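Local coordinates for pheromone cOB1/lipoprotein, YaeC family (PDB 4EF1), which probably binds methionine as a lipid-anchored substrate-binding protein of the NlpA family, and is also the precursor of the peptide pheromone cOB1, at residues D40-L43 / P44-L48; P62-N65 / E66-E70; K235-N238 / G239-P243. All coordinates share one frame; numbering follows the deposited sequence.

Interaction 1: residues D40-L43 / P44-L48; sequences DYVL and PNKAL. With MSE (selenomethionine), chain C.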
# COMPACT_ATOMS: atom_id res chain seq x y z
N ASP A 40 -1.52 -0.24 -11.68
CA ASP A 40 -0.14 0.12 -11.35
C ASP A 40 -0.09 1.27 -10.37
O ASP A 40 -1.12 1.71 -9.85
CB ASP A 40 0.59 0.51 -12.64
CG ASP A 40 0.15 1.84 -13.15
OD1 ASP A 40 -1.08 2.07 -13.21
OD2 ASP A 40 1.00 2.68 -13.39
N TYR A 41 1.13 1.76 -10.08
CA TYR A 41 1.31 2.82 -9.11
C TYR A 41 1.79 4.15 -9.71
O TYR A 41 2.05 5.08 -8.98
CB TYR A 41 2.30 2.38 -7.98
CG TYR A 41 1.89 1.30 -6.98
CD1 TYR A 41 0.58 0.84 -6.87
CD2 TYR A 41 2.85 0.74 -6.11
CE1 TYR A 41 0.23 -0.12 -5.94
CE2 TYR A 41 2.50 -0.21 -5.19
CZ TYR A 41 1.20 -0.65 -5.11
OH TYR A 41 0.83 -1.59 -4.19
N VAL A 42 1.84 4.24 -11.04
CA VAL A 42 2.26 5.42 -11.75
C VAL A 42 1.04 6.13 -12.35
O VAL A 42 0.81 7.30 -12.07
CB VAL A 42 3.30 5.05 -12.84
CG1 VAL A 42 3.62 6.24 -13.73
CG2 VAL A 42 4.58 4.49 -12.18
N LEU A 43 0.24 5.41 -13.13
CA LEU A 43 -0.88 5.99 -13.88
C LEU A 43 -1.94 6.73 -13.05
O LEU A 43 -2.43 7.76 -13.52
CB LEU A 43 -1.53 4.98 -14.83
CG LEU A 43 -0.68 4.56 -16.08
CD1 LEU A 43 -1.49 3.57 -16.92
CD2 LEU A 43 -0.25 5.73 -16.98
N PRO A 44 -2.27 6.26 -11.85
CA PRO A 44 -3.22 7.03 -10.99
C PRO A 44 -2.75 8.44 -10.63
O PRO A 44 -3.59 9.35 -10.50
CB PRO A 44 -3.39 6.17 -9.75
CG PRO A 44 -2.76 4.86 -10.05
CD PRO A 44 -1.84 5.00 -11.19
N ASN A 45 -1.45 8.60 -10.42
CA ASN A 45 -0.89 9.94 -10.24
C ASN A 45 -0.85 10.74 -11.54
O ASN A 45 -1.21 11.92 -11.51
CB ASN A 45 0.47 9.91 -9.55
CG ASN A 45 0.37 9.70 -8.03
OD1 ASN A 45 -0.61 10.10 -7.40
ND2 ASN A 45 1.42 9.15 -7.43
N LYS A 46 -0.44 10.12 -12.66
CA LYS A 46 -0.49 10.81 -13.96
C LYS A 46 -1.92 11.27 -14.24
O LYS A 46 -2.15 12.42 -14.61
CB LYS A 46 -0.00 9.92 -15.12
CG LYS A 46 1.51 9.63 -15.11
CD LYS A 46 2.03 9.00 -16.41
CE LYS A 46 3.55 8.87 -16.40
NZ LYS A 46 4.26 10.17 -16.29
N ALA A 47 -2.88 10.38 -14.04
CA ALA A 47 -4.31 10.68 -14.26
C ALA A 47 -4.86 11.86 -13.40
O ALA A 47 -5.68 12.64 -13.86
CB ALA A 47 -5.15 9.41 -14.05
N LEU A 48 -4.42 11.94 -12.14
CA LEU A 48 -4.82 13.02 -11.24
C LEU A 48 -4.25 14.34 -11.72
O LEU A 48 -4.96 15.34 -11.79
CB LEU A 48 -4.42 12.72 -9.79
CG LEU A 48 -4.69 13.79 -8.73
CD1 LEU A 48 -6.21 14.02 -8.67
CD2 LEU A 48 -4.14 13.33 -7.38
N MSE C . -1.79 -0.41 -1.20
CA MSE C . -0.28 -0.31 -1.11
C MSE C . 0.24 -0.56 0.31
O MSE C . -0.34 -0.03 1.28
OXT MSE C . 1.29 -1.22 0.50
CB MSE C . 0.25 1.01 -1.65
CG MSE C . 1.77 1.12 -1.75
SE MSE C . 2.30 2.92 -2.18
CE MSE C . 1.63 3.04 -4.05
O HOH W 1 3.18 7.59 -8.93

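Interaction 2: residues P62-N65 / E66-E70; sequences PFFN and EAVKE. With MSE (selenomethionine), chain C.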
# COMPACT_ATOMS: atom_id res chain seq x y z
N PRO A 62 4.63 8.01 2.37
CA PRO A 62 6.01 7.96 1.86
C PRO A 62 6.10 7.81 0.32
O PRO A 62 6.93 8.45 -0.33
CB PRO A 62 6.62 6.78 2.64
CG PRO A 62 5.82 6.70 3.89
CD PRO A 62 4.41 7.06 3.49
N PHE A 63 5.21 7.01 -0.27
CA PHE A 63 5.18 6.85 -1.71
C PHE A 63 4.77 8.20 -2.35
O PHE A 63 5.37 8.64 -3.31
CB PHE A 63 4.19 5.76 -2.12
CG PHE A 63 4.17 5.51 -3.60
CD1 PHE A 63 3.37 6.27 -4.42
CD2 PHE A 63 4.92 4.49 -4.17
CE1 PHE A 63 3.35 6.07 -5.80
CE2 PHE A 63 4.91 4.27 -5.54
CZ PHE A 63 4.11 5.05 -6.36
N PHE A 64 3.69 8.78 -1.81
CA PHE A 64 3.16 10.09 -2.25
C PHE A 64 4.29 11.15 -2.30
O PHE A 64 4.45 11.87 -3.32
CB PHE A 64 2.01 10.51 -1.29
CG PHE A 64 1.45 11.88 -1.53
CD1 PHE A 64 0.48 12.10 -2.49
CD2 PHE A 64 1.85 12.96 -0.74
CE1 PHE A 64 -0.03 13.36 -2.71
CE2 PHE A 64 1.33 14.23 -0.94
CZ PHE A 64 0.39 14.44 -1.93
N ASN A 65 5.04 11.26 -1.21
CA ASN A 65 6.13 12.29 -1.13
C ASN A 65 7.22 12.04 -2.18
O ASN A 65 7.74 13.00 -2.81
CB ASN A 65 6.77 12.32 0.26
CG ASN A 65 5.84 12.85 1.36
OD1 ASN A 65 4.80 13.45 1.09
ND2 ASN A 65 6.19 12.58 2.61
N GLU A 66 7.58 10.78 -2.37
CA GLU A 66 8.56 10.45 -3.42
C GLU A 66 8.05 10.83 -4.82
O GLU A 66 8.79 11.39 -5.61
CB GLU A 66 8.90 8.99 -3.38
CG GLU A 66 9.84 8.66 -4.51
CD GLU A 66 10.19 7.25 -4.53
OE1 GLU A 66 9.30 6.46 -4.96
OE2 GLU A 66 11.33 6.94 -4.16
N ALA A 67 6.78 10.49 -5.10
CA ALA A 67 6.15 10.78 -6.36
C ALA A 67 6.06 12.30 -6.62
O ALA A 67 6.30 12.74 -7.74
CB ALA A 67 4.75 10.12 -6.44
N VAL A 68 5.78 13.07 -5.57
CA VAL A 68 5.66 14.52 -5.66
C VAL A 68 7.02 15.13 -5.97
O VAL A 68 7.14 15.96 -6.87
CB VAL A 68 5.02 15.14 -4.40
CG1 VAL A 68 5.17 16.68 -4.40
CG2 VAL A 68 3.55 14.76 -4.30
N LYS A 69 8.02 14.63 -5.29
CA LYS A 69 9.39 15.12 -5.47
C LYS A 69 9.93 14.79 -6.86
O LYS A 69 10.49 15.64 -7.54
CB LYS A 69 10.30 14.49 -4.39
CG LYS A 69 11.79 14.90 -4.52
CD LYS A 69 12.67 14.62 -3.30
CE LYS A 69 14.06 15.26 -3.47
NZ LYS A 69 15.14 14.48 -2.79
N GLU A 70 9.75 13.54 -7.27
CA GLU A 70 10.26 13.05 -8.55
C GLU A 70 9.60 13.71 -9.74
O GLU A 70 10.26 13.99 -10.71
CB GLU A 70 10.03 11.54 -8.65
CG GLU A 70 10.59 10.84 -9.88
CD GLU A 70 12.09 11.08 -10.01
OE1 GLU A 70 12.77 11.04 -8.96
OE2 GLU A 70 12.56 11.36 -11.13
N MSE C . -1.79 -0.41 -1.20
CA MSE C . -0.28 -0.31 -1.11
C MSE C . 0.24 -0.56 0.31
O MSE C . -0.34 -0.03 1.28
OXT MSE C . 1.29 -1.22 0.50
CB MSE C . 0.25 1.01 -1.65
CG MSE C . 1.77 1.12 -1.75
SE MSE C . 2.30 2.92 -2.18
CE MSE C . 1.63 3.04 -4.05
O HOH W 2 6.66 7.20 -5.63

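Interaction 3: residues K235-N238 / G239-P243; sequences KKWN and GAIVP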
# COMPACT_ATOMS: atom_id res chain seq x y z
N LYS A 235 -14.70 -6.61 8.33
CA LYS A 235 -15.37 -7.90 8.11
C LYS A 235 -15.01 -8.49 6.75
O LYS A 235 -14.70 -9.68 6.65
CB LYS A 235 -16.86 -7.74 8.23
N LYS A 236 -15.02 -7.66 5.71
CA LYS A 236 -14.79 -8.12 4.34
C LYS A 236 -13.47 -8.83 4.13
O LYS A 236 -13.49 -9.90 3.56
CB LYS A 236 -14.90 -6.96 3.36
CG LYS A 236 -14.78 -7.27 1.89
CD LYS A 236 -16.00 -7.90 1.26
CE LYS A 236 -15.72 -8.19 -0.20
NZ LYS A 236 -16.92 -8.79 -0.79
N TRP A 237 -12.36 -8.24 4.58
CA TRP A 237 -11.04 -8.81 4.40
C TRP A 237 -10.40 -9.37 5.63
O TRP A 237 -9.17 -9.57 5.66
CB TRP A 237 -10.12 -7.77 3.71
CG TRP A 237 -10.64 -7.46 2.31
CD1 TRP A 237 -10.53 -8.24 1.16
CD2 TRP A 237 -11.39 -6.27 1.90
NE1 TRP A 237 -11.13 -7.62 0.10
CE2 TRP A 237 -11.65 -6.43 0.47
CE3 TRP A 237 -11.81 -5.12 2.54
CZ2 TRP A 237 -12.34 -5.47 -0.26
CZ3 TRP A 237 -12.50 -4.14 1.80
CH2 TRP A 237 -12.75 -4.31 0.43
N ASN A 238 -11.22 -9.61 6.65
CA ASN A 238 -10.83 -10.24 7.90
C ASN A 238 -9.60 -9.69 8.57
O ASN A 238 -8.73 -10.45 8.99
CB ASN A 238 -10.78 -11.77 7.72
CG ASN A 238 -12.18 -12.36 7.56
OD1 ASN A 238 -12.53 -12.87 6.50
ND2 ASN A 238 -13.01 -12.21 8.60
N GLY A 239 -9.51 -8.37 8.65
CA GLY A 239 -8.39 -7.72 9.30
C GLY A 239 -7.15 -7.45 8.49
O GLY A 239 -6.27 -6.79 8.99
N ALA A 240 -7.05 -7.95 7.26
CA ALA A 240 -5.88 -7.64 6.42
C ALA A 240 -5.85 -6.17 5.99
O ALA A 240 -4.78 -5.60 5.74
CB ALA A 240 -5.83 -8.58 5.22
N ILE A 241 -7.04 -5.56 5.92
CA ILE A 241 -7.19 -4.13 5.57
C ILE A 241 -7.68 -3.46 6.85
O ILE A 241 -8.71 -3.83 7.39
CB ILE A 241 -8.17 -3.93 4.39
CG1 ILE A 241 -7.81 -4.84 3.17
CG2 ILE A 241 -8.23 -2.44 3.98
CD1 ILE A 241 -6.44 -4.67 2.54
N VAL A 242 -6.92 -2.49 7.35
CA VAL A 242 -7.15 -1.96 8.72
C VAL A 242 -7.56 -0.48 8.59
O VAL A 242 -6.72 0.37 8.25
CB VAL A 242 -5.87 -2.05 9.60
CG1 VAL A 242 -6.13 -1.43 10.98
CG2 VAL A 242 -5.33 -3.48 9.70
N PRO A 243 -8.84 -0.19 8.81
CA PRO A 243 -9.30 1.20 8.74
C PRO A 243 -8.59 2.07 9.77
O PRO A 243 -8.29 1.58 10.90
CB PRO A 243 -10.80 1.09 9.06
CG PRO A 243 -11.17 -0.32 8.75
CD PRO A 243 -9.96 -1.12 9.13

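Interaction 1: residues D40-L43 / P44-L48
Lys46 and Asn45 both turn their backbone N-H groups on Val42 O as helix 43-50 starts. The bond from Lys46 N to Val42 O is 3.1 Å long, nearly straight at 167° and in the carbonyl plane, whereas the one from Asn45 N is weak and bent. Next along, Ala47 N donates to Leu43 O over 2.7 Å. Pro44, with no N-H to offer, packs its ring atom CD against Leu43 CB instead. The amides ahead of it are served by an Asx turn: in one of its two modelled conformers, Asp40 takes Leu43 N on the syn side of OD2 at 2.8 Å and Val42 N on the same oxygen from above the carboxylate plane, both from one face. A chi1 of 73°, with CG between the backbone N and the carbonyl carbon, carries the carboxylate forward to these donors. A water lies 2.8 Å from both Tyr41 O, to which it donates, and Asn45 ND2, from which it accepts; Asn45 OD1 receives Gln59 and Asn56. Tyr41 OH is hydrogen-bonded to Asn178, and the ring forms one wall of the ligand pocket, with the selenomethionine CE 3.3 Å above the plane of its ring and over its centre.

Interaction 2: residues P62-N65 / E66-E70
Phe63 turns its ring to the ligand from helix 61-71, a regular alpha-helix that borders the interdomain cleft of a periplasmic binding protein fold, and Ala67 lies one turn on. The first shell is the Phe63 ring itself. The methyl CE of the bound selenomethionine stands 3.4 Å above its plane and over its centre, while the selenium lies against the base of the side chain, 3.4 Å from Phe63 CB. With CG anti to the backbone N (chi1 -177°), the ring swings out from the helix to meet the selenoether end of the ligand. Farther round, Phe63 CE1 rests loosely on Ala67 CB at 4.3 Å, and Ala67 packs in turn against Asn45 of helix 43-50.

The next shell fixes the backbone that carries this ring. Ala67 N donates to Phe63 O over 2.9 Å, nearly along the C=O axis, one of four successive bonds that run from Glu66, Ala67, Val68 and Lys69 back to Pro62, Phe63, Phe64 and Asn65. At the upstream end, Phe63 N is bonded to His60 ND1, so both backbone polar atoms of Phe63 are engaged. On the face turned from the pocket, Phe64 leans on strand 203-208 through Ile204 and Ala206. Its ring takes Val68 CG2 in a CH-pi contact, the methyl 4.0 Å from the ring centroid and only 12° off the normal.

A water backs the Phe63 ring on the side away from the ligand. The extended side chain of Glu66 carries OE1 out beside the helix, where this water donates to both Phe63 O and Glu66 OE1. With its two hydrogens so used, the water sets its oxygen over the centre of the Phe63 ring, on the face opposite the ligand methyl.

Interaction 3: residues K235-N238 / G239-P243
Trp237 and Ile241 make the tight part of this contact, where the chain leaves helix 227-236 and reverses into strand 242-243. Ile241 CG1 lies 3.8 Å from Trp237 CB and slants across the start of the indole, coming about as close to CG as to the fused-ring atoms beyond. With CG of the tryptophan beside the backbone N, a chi1 of -64° sets the indole so that CG, CD2 and CE3 also come near Ile241 CG1. The packing continues into the protein: Val13, Pro14 and Glu17 of helix 12-28 touch the indole, Trp232 meets it with the two ring planes nearly perpendicular, and Ile241 also packs on Pro14, Ile233 and His82.

Between these two residues the backbone makes a type I' beta turn from Trp237 to Ala240, with Asn238 and Gly239 at its corners. The turn is closed by Ala240 N donating to Trp237 O over 3.1 Å; the bond is straight at the hydrogen, yet the donor stands 49° above the carbonyl plane. Both corners take positive phi, and at Gly239 a side chain would collide with Asn238 O.

The other side is looser. Asn238 is exposed, and its N-H makes a weak bond to Lys235 O, at 3.5 Å. Lys236 is exposed too, but the aliphatic root of its chain covers a face of the indole, CG lying 3.4 Å above the plane, while the ammonium end leads off. With a single hydrogen bond closing the turn and apolar contacts beneath it, the reversal probably depends more on backbone conformation and apolar packing than on polar side chains.

How the interactions relate
In chain order, interaction 1 lies at the start of helix 43-50, interaction 2 along helix 61-71 and interaction 3 at the exit of helix 227-236. The first two have centres 12 Å apart and touch: Tyr41 O meets Phe63 CZ at 3.3 Å, and Asn45 packs on Ala67. In the chain their helices come just before and just after strand 55-60 of the six-stranded sheet, and both contacts reach the selenomethionine, each supplying an aromatic residue to its side chain. Interaction 3 lies across the chain's centre, its own centre 25 and 26 Å from those of interactions 1 and 2, and leads into edge strand 242-243 of that sheet. Two contacts thus shape the pocket, while the third joins the last helix to the sheet.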